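Local coordinates for xylose isomerase-like TIM barrel domain-containing protein (Parabacteroides distasonis, PDB 4KW2) that is of unknown function but folds as a xylose isomerase-like TIM barrel and may act as an isomerase or a related enzyme, at residues T35-L40 / R82-I87; A53-E58 / Y68-L73; F109-H114 / K138-E143. All coordinates share one frame; numbering follows the deposited sequence.

Contact 1 (T35-L40 / R82-I87). With SO4 (sulfate ion), chain G.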
loop_
_atom_site.group_PDB
_atom_site.type_symbol
_atom_site.label_atom_id
_atom_site.label_comp_id
_atom_site.label_asym_id
_atom_site.label_seq_id
_atom_site.Cartn_x
_atom_site.Cartn_y
_atom_site.Cartn_z
ATOM N N THR A 35 4.113 -3.832 22.580
ATOM C CA THR A 35 4.745 -5.065 23.029
ATOM C C THR A 35 3.796 -6.233 22.748
ATOM O O THR A 35 2.609 -6.023 22.498
ATOM C CB THR A 35 5.053 -5.036 24.535
ATOM O OG1 THR A 35 3.825 -5.013 25.279
ATOM C CG2 THR A 35 5.925 -3.824 24.904
ATOM N N LEU A 36 4.309 -7.460 22.798
ATOM C CA LEU A 36 3.464 -8.637 22.614
ATOM C C LEU A 36 2.422 -8.769 23.728
ATOM O O LEU A 36 1.277 -9.125 23.456
ATOM C CB LEU A 36 4.296 -9.913 22.510
ATOM C CG LEU A 36 3.505 -11.219 22.335
ATOM C CD1 LEU A 36 2.671 -11.200 21.069
ATOM C CD2 LEU A 36 4.433 -12.420 22.338
HETATM N N MSE A 37 2.802 -8.472 24.970
HETATM C CA MSE A 37 1.846 -8.538 26.093
HETATM C C MSE A 37 0.711 -7.553 25.884
HETATM O O MSE A 37 -0.454 -7.898 26.090
HETATM C CB MSE A 37 2.494 -8.285 27.458
HETATM C CG MSE A 37 3.589 -9.293 27.805
HETATM SE SE MSE A 37 2.923 -11.142 27.902
HETATM C CE MSE A 37 3.572 -11.767 26.153
ATOM N N GLU A 38 1.033 -6.326 25.472
ATOM C CA GLU A 38 -0.001 -5.337 25.116
ATOM C C GLU A 38 -0.859 -5.799 23.933
ATOM O O GLU A 38 -2.064 -5.562 23.894
ATOM C CB GLU A 38 0.633 -3.987 24.787
ATOM C CG GLU A 38 1.231 -3.276 25.991
ATOM C CD GLU A 38 2.142 -2.104 25.623
ATOM O OE1 GLU A 38 2.523 -1.950 24.438
ATOM O OE2 GLU A 38 2.490 -1.330 26.543
ATOM N N THR A 39 -0.224 -6.450 22.966
ATOM C CA THR A 39 -0.927 -7.009 21.820
ATOM C C THR A 39 -1.943 -8.061 22.276
ATOM O O THR A 39 -3.075 -8.097 21.777
ATOM C CB THR A 39 0.073 -7.630 20.816
ATOM O OG1 THR A 39 0.927 -6.606 20.298
ATOM C CG2 THR A 39 -0.641 -8.332 19.667
ATOM N N LEU A 40 -1.535 -8.906 23.221
ATOM C CA LEU A 40 -2.428 -9.935 23.764
ATOM C C LEU A 40 -3.572 -9.322 24.569
ATOM O O LEU A 40 -4.681 -9.854 24.559
ATOM C CB LEU A 40 -1.659 -10.955 24.609
ATOM C CG LEU A 40 -0.623 -11.830 23.878
ATOM C CD1 LEU A 40 -0.117 -12.932 24.799
ATOM C CD2 LEU A 40 -1.181 -12.435 22.596
ATOM N N ARG A 82 4.287 -19.203 27.636
ATOM C CA ARG A 82 3.137 -20.106 27.640
ATOM C C ARG A 82 2.107 -19.693 28.694
ATOM O O ARG A 82 0.908 -19.640 28.411
ATOM C CB ARG A 82 3.574 -21.559 27.866
ATOM C CG ARG A 82 4.286 -22.182 26.670
ATOM C CD ARG A 82 4.331 -23.705 26.764
ATOM N NE ARG A 82 4.977 -24.157 27.995
ATOM C CZ ARG A 82 6.296 -24.274 28.184
ATOM N NH1 ARG A 82 7.169 -23.975 27.224
ATOM N NH2 ARG A 82 6.750 -24.688 29.361
ATOM N N HIS A 83 2.583 -19.385 29.895
ATOM C CA HIS A 83 1.712 -18.962 30.990
ATOM C C HIS A 83 0.945 -17.678 30.662
ATOM O O HIS A 83 -0.245 -17.567 30.959
ATOM C CB HIS A 83 2.544 -18.769 32.260
ATOM C CG HIS A 83 1.787 -18.158 33.396
ATOM N ND1 HIS A 83 0.858 -18.860 34.134
ATOM C CD2 HIS A 83 1.819 -16.909 33.919
ATOM C CE1 HIS A 83 0.349 -18.069 35.061
ATOM N NE2 HIS A 83 0.916 -16.879 34.954
ATOM N N GLU A 84 1.638 -16.715 30.053
ATOM C CA GLU A 84 1.058 -15.419 29.710
ATOM C C GLU A 84 -0.053 -15.526 28.655
ATOM O O GLU A 84 -1.053 -14.815 28.725
ATOM C CB GLU A 84 2.153 -14.455 29.232
ATOM C CG GLU A 84 3.063 -13.932 30.340
ATOM C CD GLU A 84 2.307 -13.217 31.443
ATOM O OE1 GLU A 84 1.525 -12.292 31.134
ATOM O OE2 GLU A 84 2.492 -13.586 32.619
ATOM N N PHE A 85 0.128 -16.406 27.676
ATOM C CA PHE A 85 -0.955 -16.738 26.747
ATOM C C PHE A 85 -2.127 -17.394 27.483
ATOM O O PHE A 85 -3.277 -16.987 27.333
ATOM C CB PHE A 85 -0.450 -17.665 25.640
ATOM C CG PHE A 85 0.153 -16.942 24.465
ATOM C CD1 PHE A 85 -0.639 -16.552 23.395
ATOM C CD2 PHE A 85 1.511 -16.673 24.414
ATOM C CE1 PHE A 85 -0.092 -15.905 22.301
ATOM C CE2 PHE A 85 2.064 -16.017 23.328
ATOM C CZ PHE A 85 1.265 -15.636 22.268
ATOM N N LYS A 86 -1.819 -18.397 28.297
ATOM C CA LYS A 86 -2.849 -19.211 28.941
ATOM C C LYS A 86 -3.771 -18.394 29.850
ATOM O O LYS A 86 -4.985 -18.545 29.776
ATOM C CB LYS A 86 -2.210 -20.351 29.742
ATOM C CG LYS A 86 -3.196 -21.392 30.259
ATOM C CD LYS A 86 -2.675 -22.076 31.510
ATOM C CE LYS A 86 -3.697 -23.042 32.095
ATOM N NZ LYS A 86 -3.772 -24.324 31.338
ATOM N N ILE A 87 -3.201 -17.542 30.705
ATOM C CA ILE A 87 -4.014 -16.734 31.620
ATOM C C ILE A 87 -4.886 -15.696 30.915
ATOM O O ILE A 87 -5.774 -15.123 31.542
ATOM C CB ILE A 87 -3.172 -16.022 32.707
ATOM C CG1 ILE A 87 -2.254 -14.950 32.098
ATOM C CG2 ILE A 87 -2.391 -17.046 33.525
ATOM C CD1 ILE A 87 -1.543 -14.119 33.144
HETATM S S SO4 G . 0.111 -22.269 33.712
HETATM O O1 SO4 G . -0.905 -23.347 33.703
HETATM O O2 SO4 G . 1.016 -22.480 34.866
HETATM O O3 SO4 G . 0.886 -22.292 32.447
HETATM O O4 SO4 G . -0.556 -20.953 33.832
#
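Glu84 and Phe85 of helix 75-86 meet Leu36, Met37 and Leu40 of helix 36-46. Just before them, His83 takes no part in the meeting. Its ND1 donates to O4 of a sulfate ion that lies at the ring edge. The bond is modelled very short, so its exact length is doubtful, and the ion probably comes from the crystallisation liquor. Glu84 comes next. Its CB and CG lie against the selenium of Met37, a selenomethionine. The bend at chi2 (-58°) swings the carboxylate back, so that Glu84 OE1, like Glu84 CB, is 3.7 Å from Met37 SE. The two side chains cross at about a right angle. The carboxylate itself is engaged by a salt bridge from OE1 to Arg88 NH1. Phe85 follows and is the residue most covered by the other helix. Leu40 CD1 sits over the centre of its ring, 3.7 Å from the centroid and 5° off the normal. The other branch, Leu40 CD2, reaches the rim, 3.6 Å from Phe85 CE1. Leu36 CD2 adds a looser, oblique touch at Phe85 CE2. Lys86 is exposed, and its CD methylene lies near the same sulfate. At the start of helix 36-46, Thr35 and Glu38 form a capping box. The two helix segments run nearly parallel, crossing at -20° with 11.0 Å between their axes. Such neighbouring, almost parallel helices outside the strands are typical of the TIM barrel.

Contact 2 (A53-E58 / Y68-L73)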
loop_
_atom_site.group_PDB
_atom_site.type_symbol
_atom_site.label_atom_id
_atom_site.label_comp_id
_atom_site.label_asym_id
_atom_site.label_seq_id
_atom_site.Cartn_x
_atom_site.Cartn_y
_atom_site.Cartn_z
ATOM N N ALA A 53 1.916 -15.130 15.776
ATOM C CA ALA A 53 2.890 -14.144 16.223
ATOM C C ALA A 53 4.113 -14.044 15.308
ATOM O O ALA A 53 4.678 -15.055 14.882
ATOM C CB ALA A 53 3.310 -14.431 17.651
ATOM N N PHE A 54 4.502 -12.806 15.020
ATOM C CA PHE A 54 5.706 -12.507 14.266
ATOM C C PHE A 54 6.858 -12.260 15.241
ATOM O O PHE A 54 6.660 -11.717 16.339
ATOM C CB PHE A 54 5.496 -11.278 13.367
ATOM C CG PHE A 54 5.537 -9.970 14.112
ATOM C CD1 PHE A 54 4.406 -9.484 14.763
ATOM C CD2 PHE A 54 6.708 -9.242 14.189
ATOM C CE1 PHE A 54 4.452 -8.295 15.473
ATOM C CE2 PHE A 54 6.757 -8.049 14.894
ATOM C CZ PHE A 54 5.627 -7.576 15.534
ATOM N N PHE A 55 8.062 -12.631 14.819
ATOM C CA PHE A 55 9.258 -12.524 15.649
ATOM C C PHE A 55 9.812 -11.101 15.703
ATOM O O PHE A 55 9.554 -10.270 14.823
ATOM C CB PHE A 55 10.351 -13.454 15.116
ATOM C CG PHE A 55 10.213 -14.896 15.537
ATOM C CD1 PHE A 55 9.034 -15.398 16.069
ATOM C CD2 PHE A 55 11.281 -15.765 15.360
ATOM C CE1 PHE A 55 8.934 -16.728 16.444
ATOM C CE2 PHE A 55 11.187 -17.091 15.731
ATOM C CZ PHE A 55 10.007 -17.576 16.267
ATOM N N PHE A 56 10.588 -10.868 16.760
ATOM C CA PHE A 56 11.304 -9.619 17.051
ATOM C C PHE A 56 10.442 -8.513 17.650
ATOM O O PHE A 56 10.912 -7.393 17.831
ATOM C CB PHE A 56 12.129 -9.141 15.849
ATOM C CG PHE A 56 13.103 -10.178 15.353
ATOM C CD1 PHE A 56 14.200 -10.532 16.124
ATOM C CD2 PHE A 56 12.907 -10.824 14.135
ATOM C CE1 PHE A 56 15.093 -11.501 15.688
ATOM C CE2 PHE A 56 13.800 -11.787 13.692
ATOM C CZ PHE A 56 14.892 -12.128 14.470
ATOM N N GLN A 57 9.204 -8.841 18.010
ATOM C CA GLN A 57 8.395 -7.937 18.819
ATOM C C GLN A 57 8.893 -7.975 20.261
ATOM O O GLN A 57 9.104 -9.056 20.822
ATOM C CB GLN A 57 6.919 -8.336 18.785
ATOM C CG GLN A 57 5.997 -7.260 19.342
ATOM C CD GLN A 57 4.526 -7.608 19.216
ATOM O OE1 GLN A 57 4.147 -8.776 19.227
ATOM N NE2 GLN A 57 3.688 -6.591 19.091
ATOM N N GLU A 58 9.063 -6.797 20.856
ATOM C CA GLU A 58 9.351 -6.688 22.279
ATOM C C GLU A 58 8.258 -7.422 23.057
ATOM O O GLU A 58 7.070 -7.264 22.780
ATOM C CB GLU A 58 9.404 -5.213 22.690
ATOM C CG GLU A 58 9.533 -4.943 24.189
ATOM C CD GLU A 58 10.965 -4.998 24.697
ATOM O OE1 GLU A 58 11.858 -5.486 23.961
ATOM O OE2 GLU A 58 11.193 -4.555 25.848
ATOM N N TYR A 68 12.978 -9.831 23.223
ATOM C CA TYR A 68 12.072 -9.898 22.076
ATOM C C TYR A 68 11.716 -11.336 21.710
ATOM O O TYR A 68 12.378 -12.282 22.132
ATOM C CB TYR A 68 12.638 -9.133 20.860
ATOM C CG TYR A 68 14.063 -9.468 20.457
ATOM C CD1 TYR A 68 14.360 -10.636 19.761
ATOM C CD2 TYR A 68 15.112 -8.593 20.743
ATOM C CE1 TYR A 68 15.663 -10.937 19.385
ATOM C CE2 TYR A 68 16.415 -8.888 20.372
ATOM C CZ TYR A 68 16.683 -10.059 19.693
ATOM O OH TYR A 68 17.969 -10.350 19.318
ATOM N N LEU A 69 10.649 -11.497 20.931
ATOM C CA LEU A 69 10.203 -12.823 20.520
ATOM C C LEU A 69 11.154 -13.372 19.465
ATOM O O LEU A 69 11.329 -12.780 18.400
ATOM C CB LEU A 69 8.782 -12.782 19.961
ATOM C CG LEU A 69 8.163 -14.127 19.546
ATOM C CD1 LEU A 69 8.112 -15.108 20.708
ATOM C CD2 LEU A 69 6.773 -13.924 18.976
ATOM N N ASN A 70 11.779 -14.501 19.773
ATOM C CA ASN A 70 12.653 -15.173 18.834
ATOM C C ASN A 70 12.891 -16.563 19.370
ATOM O O ASN A 70 12.601 -16.835 20.535
ATOM C CB ASN A 70 13.970 -14.410 18.688
ATOM C CG ASN A 70 14.805 -14.886 17.512
ATOM O OD1 ASN A 70 14.310 -15.544 16.590
ATOM N ND2 ASN A 70 16.082 -14.556 17.542
ATOM N N TYR A 71 13.423 -17.443 18.531
ATOM C CA TYR A 71 13.560 -18.845 18.898
ATOM C C TYR A 71 14.673 -19.126 19.915
ATOM O O TYR A 71 14.857 -20.269 20.325
ATOM C CB TYR A 71 13.698 -19.730 17.648
ATOM C CG TYR A 71 14.809 -19.371 16.672
ATOM C CD1 TYR A 71 16.098 -19.080 17.112
ATOM C CD2 TYR A 71 14.574 -19.374 15.301
ATOM C CE1 TYR A 71 17.105 -18.777 16.217
ATOM C CE2 TYR A 71 15.576 -19.071 14.400
ATOM C CZ TYR A 71 16.840 -18.775 14.866
ATOM O OH TYR A 71 17.850 -18.488 13.982
ATOM N N ASP A 72 15.390 -18.084 20.331
ATOM C CA ASP A 72 16.476 -18.206 21.305
ATOM C C ASP A 72 16.030 -17.994 22.761
ATOM O O ASP A 72 16.871 -17.948 23.659
ATOM C CB ASP A 72 17.603 -17.213 20.960
ATOM C CG ASP A 72 17.169 -15.751 21.081
ATOM O OD1 ASP A 72 15.964 -15.469 21.259
ATOM O OD2 ASP A 72 18.040 -14.869 20.990
ATOM N N LEU A 73 14.729 -17.853 23.006
ATOM C CA LEU A 73 14.239 -17.639 24.373
ATOM C C LEU A 73 14.602 -18.800 25.299
ATOM O O LEU A 73 14.450 -19.962 24.933
ATOM C CB LEU A 73 12.715 -17.446 24.396
ATOM C CG LEU A 73 12.159 -16.148 23.822
ATOM C CD1 LEU A 73 10.638 -16.188 23.842
ATOM C CD2 LEU A 73 12.674 -14.941 24.591
#
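Phe55 holds CG beside its backbone N (chi1 -81°), while Leu69 turns CG away from its own N (chi1 -177°). These settings bring the two side chains across each other at about a right angle, with Phe55 CD1 3.8 Å from Leu69 CG. Asn70 CA lies over one face of the Phe55 ring, offset toward the rim, in a CH-pi contact. Leu69 CD2 lies against Phe54 O (3.4 Å) and Ala53 CB (3.7 Å). Beside this apolar group the backbones are tied twice. Phe56 N donates to Leu69 O at 2.6 Å, in the carbonyl plane. Leu69 N donates to Gln57 O at 2.9 Å, tilted 29° from the carbonyl plane. Glu58 and Tyr68 form a single beta bridge at the end of this pairing. The Phe56 and Tyr68 side chains lie side by side, with rings oblique; the Tyr68 ring is modelled in two conformers, so the detail of this pair is less certain. Asn70 OD1 accepts a weak bond from Tyr71 N. Its ND2 reaches across to Gly219 O of the second subunit, and Trp216 of that subunit stacks on Phe55. The polar backbone atoms of Leu69 are thus satisfied within a buried, aromatic setting. The chemistry implies that two backbone bonds probably hold the shape of an irregular loop, which then offers aromatic rings and one amide to the neighbouring subunit.

Contact 3 (F109-H114 / K138-E143)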
loop_
_atom_site.group_PDB
_atom_site.type_symbol
_atom_site.label_atom_id
_atom_site.label_comp_id
_atom_site.label_asym_id
_atom_site.label_seq_id
_atom_site.Cartn_x
_atom_site.Cartn_y
_atom_site.Cartn_z
ATOM N N PHE A 109 13.558 -22.762 14.673
ATOM C CA PHE A 109 12.206 -22.207 14.578
ATOM C C PHE A 109 11.125 -23.254 14.896
ATOM O O PHE A 109 10.212 -22.989 15.687
ATOM C CB PHE A 109 12.006 -21.613 13.182
ATOM C CG PHE A 109 10.602 -21.154 12.894
ATOM C CD1 PHE A 109 10.085 -20.020 13.500
ATOM C CD2 PHE A 109 9.815 -21.831 11.969
ATOM C CE1 PHE A 109 8.797 -19.591 13.215
ATOM C CE2 PHE A 109 8.535 -21.402 11.676
ATOM C CZ PHE A 109 8.025 -20.281 12.299
ATOM N N PHE A 110 11.243 -24.436 14.293
ATOM C CA PHE A 110 10.312 -25.538 14.559
ATOM C C PHE A 110 10.408 -26.051 15.995
ATOM O O PHE A 110 9.395 -26.394 16.599
ATOM C CB PHE A 110 10.548 -26.703 13.592
ATOM C CG PHE A 110 9.793 -26.580 12.300
ATOM C CD1 PHE A 110 10.246 -25.741 11.291
ATOM C CD2 PHE A 110 8.633 -27.308 12.090
ATOM C CE1 PHE A 110 9.554 -25.625 10.100
ATOM C CE2 PHE A 110 7.934 -27.198 10.899
ATOM C CZ PHE A 110 8.396 -26.355 9.903
ATOM N N ALA A 111 11.625 -26.125 16.532
ATOM C CA ALA A 111 11.822 -26.526 17.929
ATOM C C ALA A 111 11.137 -25.539 18.869
ATOM O O ALA A 111 10.476 -25.938 19.823
ATOM C CB ALA A 111 13.306 -26.617 18.260
ATOM N N PHE A 112 11.301 -24.251 18.586
ATOM C CA PHE A 112 10.687 -23.194 19.386
ATOM C C PHE A 112 9.160 -23.239 19.317
ATOM O O PHE A 112 8.490 -23.198 20.342
ATOM C CB PHE A 112 11.184 -21.824 18.928
ATOM C CG PHE A 112 10.531 -20.681 19.643
ATOM C CD1 PHE A 112 10.850 -20.404 20.961
ATOM C CD2 PHE A 112 9.592 -19.883 19.000
ATOM C CE1 PHE A 112 10.251 -19.347 21.628
ATOM C CE2 PHE A 112 8.985 -18.830 19.662
ATOM C CZ PHE A 112 9.320 -18.559 20.979
ATOM N N ALA A 113 8.620 -23.318 18.105
ATOM C CA ALA A 113 7.177 -23.451 17.913
ATOM C C ALA A 113 6.613 -24.594 18.753
ATOM O O ALA A 113 5.596 -24.436 19.428
ATOM C CB ALA A 113 6.854 -23.668 16.445
ATOM N N HIS A 114 7.279 -25.740 18.706
ATOM C CA HIS A 114 6.870 -26.912 19.475
ATOM C C HIS A 114 6.958 -26.652 20.976
ATOM O O HIS A 114 6.059 -27.011 21.730
ATOM C CB HIS A 114 7.749 -28.106 19.110
ATOM C CG HIS A 114 7.462 -29.336 19.913
ATOM N ND1 HIS A 114 6.445 -30.210 19.597
ATOM C CD2 HIS A 114 8.057 -29.835 21.022
ATOM C CE1 HIS A 114 6.425 -31.195 20.476
ATOM N NE2 HIS A 114 7.391 -30.991 21.352
ATOM N N LYS A 138 7.203 -33.356 10.368
ATOM C CA LYS A 138 7.008 -34.719 10.880
ATOM C C LYS A 138 7.638 -34.879 12.260
ATOM O O LYS A 138 7.005 -35.384 13.182
ATOM C CB LYS A 138 7.633 -35.760 9.946
ATOM C CG LYS A 138 6.977 -35.923 8.582
ATOM C CD LYS A 138 7.479 -37.200 7.911
ATOM C CE LYS A 138 7.746 -37.029 6.423
ATOM N NZ LYS A 138 6.503 -36.771 5.649
ATOM N N LYS A 139 8.889 -34.442 12.384
ATOM C CA LYS A 139 9.660 -34.592 13.620
ATOM C C LYS A 139 8.998 -33.914 14.819
ATOM O O LYS A 139 9.101 -34.410 15.939
ATOM C CB LYS A 139 11.077 -34.042 13.419
ATOM C CG LYS A 139 11.979 -34.075 14.648
ATOM C CD LYS A 139 13.383 -33.598 14.289
ATOM C CE LYS A 139 14.125 -32.977 15.466
ATOM N NZ LYS A 139 15.057 -33.925 16.129
ATOM N N TYR A 140 8.324 -32.787 14.582
ATOM C CA TYR A 140 7.675 -32.027 15.652
ATOM C C TYR A 140 6.146 -32.068 15.592
ATOM O O TYR A 140 5.484 -31.362 16.351
ATOM C CB TYR A 140 8.145 -30.571 15.620
ATOM C CG TYR A 140 9.621 -30.385 15.909
ATOM C CD1 TYR A 140 10.122 -30.517 17.204
ATOM C CD2 TYR A 140 10.514 -30.067 14.894
ATOM C CE1 TYR A 140 11.474 -30.340 17.471
ATOM C CE2 TYR A 140 11.861 -29.891 15.150
ATOM C CZ TYR A 140 12.338 -30.028 16.437
ATOM O OH TYR A 140 13.681 -29.844 16.673
ATOM N N ASP A 141 5.587 -32.889 14.704
ATOM C CA ASP A 141 4.136 -32.944 14.495
ATOM C C ASP A 141 3.532 -31.543 14.281
ATOM O O ASP A 141 2.426 -31.250 14.734
ATOM C CB ASP A 141 3.460 -33.652 15.674
ATOM C CG ASP A 141 1.984 -33.928 15.430
ATOM O OD1 ASP A 141 1.582 -34.077 14.255
ATOM O OD2 ASP A 141 1.222 -33.993 16.419
HETATM N N MSE A 142 4.273 -30.694 13.573
HETATM C CA MSE A 142 3.888 -29.310 13.331
HETATM C C MSE A 142 3.255 -29.206 11.976
HETATM O O MSE A 142 3.784 -29.725 10.996
HETATM C CB MSE A 142 5.164 -28.468 13.371
HETATM C CG MSE A 142 4.911 -26.964 13.335
HETATM SE SE MSE A 142 3.877 -26.393 14.907
HETATM C CE MSE A 142 5.153 -26.975 16.285
ATOM N N GLU A 143 2.113 -28.535 11.899
ATOM C CA GLU A 143 1.509 -28.242 10.609
ATOM C C GLU A 143 2.197 -27.037 9.980
ATOM O O GLU A 143 2.676 -26.147 10.680
ATOM C CB GLU A 143 0.010 -28.006 10.751
ATOM C CG GLU A 143 -0.739 -29.265 11.151
ATOM C CD GLU A 143 -2.240 -29.097 11.071
ATOM O OE1 GLU A 143 -2.771 -28.137 11.674
ATOM O OE2 GLU A 143 -2.885 -29.932 10.404
#
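Tyr140 carries most of this contact, lying with one ring face against the backbone of helix 103-116. Ala111 CA stands over that face, 4.2 Å from the ring centroid, and Phe110 O lies over the same face toward the rim. Phe110 CB meets the ring at Tyr140 CD2, 3.6 Å away. At the far end Ala111 CB touches Tyr140 OH, also at 3.6 Å. One turn on from Phe110, His114 CB lies 3.9 Å from Tyr140 CD1, and the two rings are oblique, with planes at 45°. With an alanine here, Phe110 CB and Ala111 would probably lose their apolar cover and the His114 side chain would be freer to turn. Met142, a selenomethionine, makes the second part of the contact. Its CB and CG pass obliquely by Phe110 CD2 and CE2, with Met142 CB 3.9 Å from Phe110 CD2. The chain then folds back at chi2 and chi3 (62° and 60°), which carries Met142 CE to the backbone at His114 N (3.5 Å) and to Ala113 CB (3.7 Å). Further out, Lys139 CG backs the opposite face of Tyr140. Asp141, with positive phi, closes a Schellman motif that turns the chain from helix 130-140 toward strand 143-146. Val121 of strand 120-123 touches Phe110, Ala113 and Met142 from the barrel. Two adjacent outer helices sealed to each other and to the strand between them are typical of a beta/alpha barrel.

Contacts 1 and 3 each join a pair of outer helices of the barrel, while contact 2 joins two parts of the loop between strand 50-53 and helix 75-86. Contact 1 is buried and mostly apolar, with the buried carboxylate of Glu84 paired with Arg88. Contact 3 is only partly buried, and His114 opens its edge to solvent. Contact 2 is buried as well, partly by the second subunit, and differs in using backbone hydrogen bonds between its segments. It touches both others: Gln57 and Glu58 bond to the start of helix 36-46, and Phe55 and Tyr71 pack on Phe112. Contacts 1 and 3 do not touch each other.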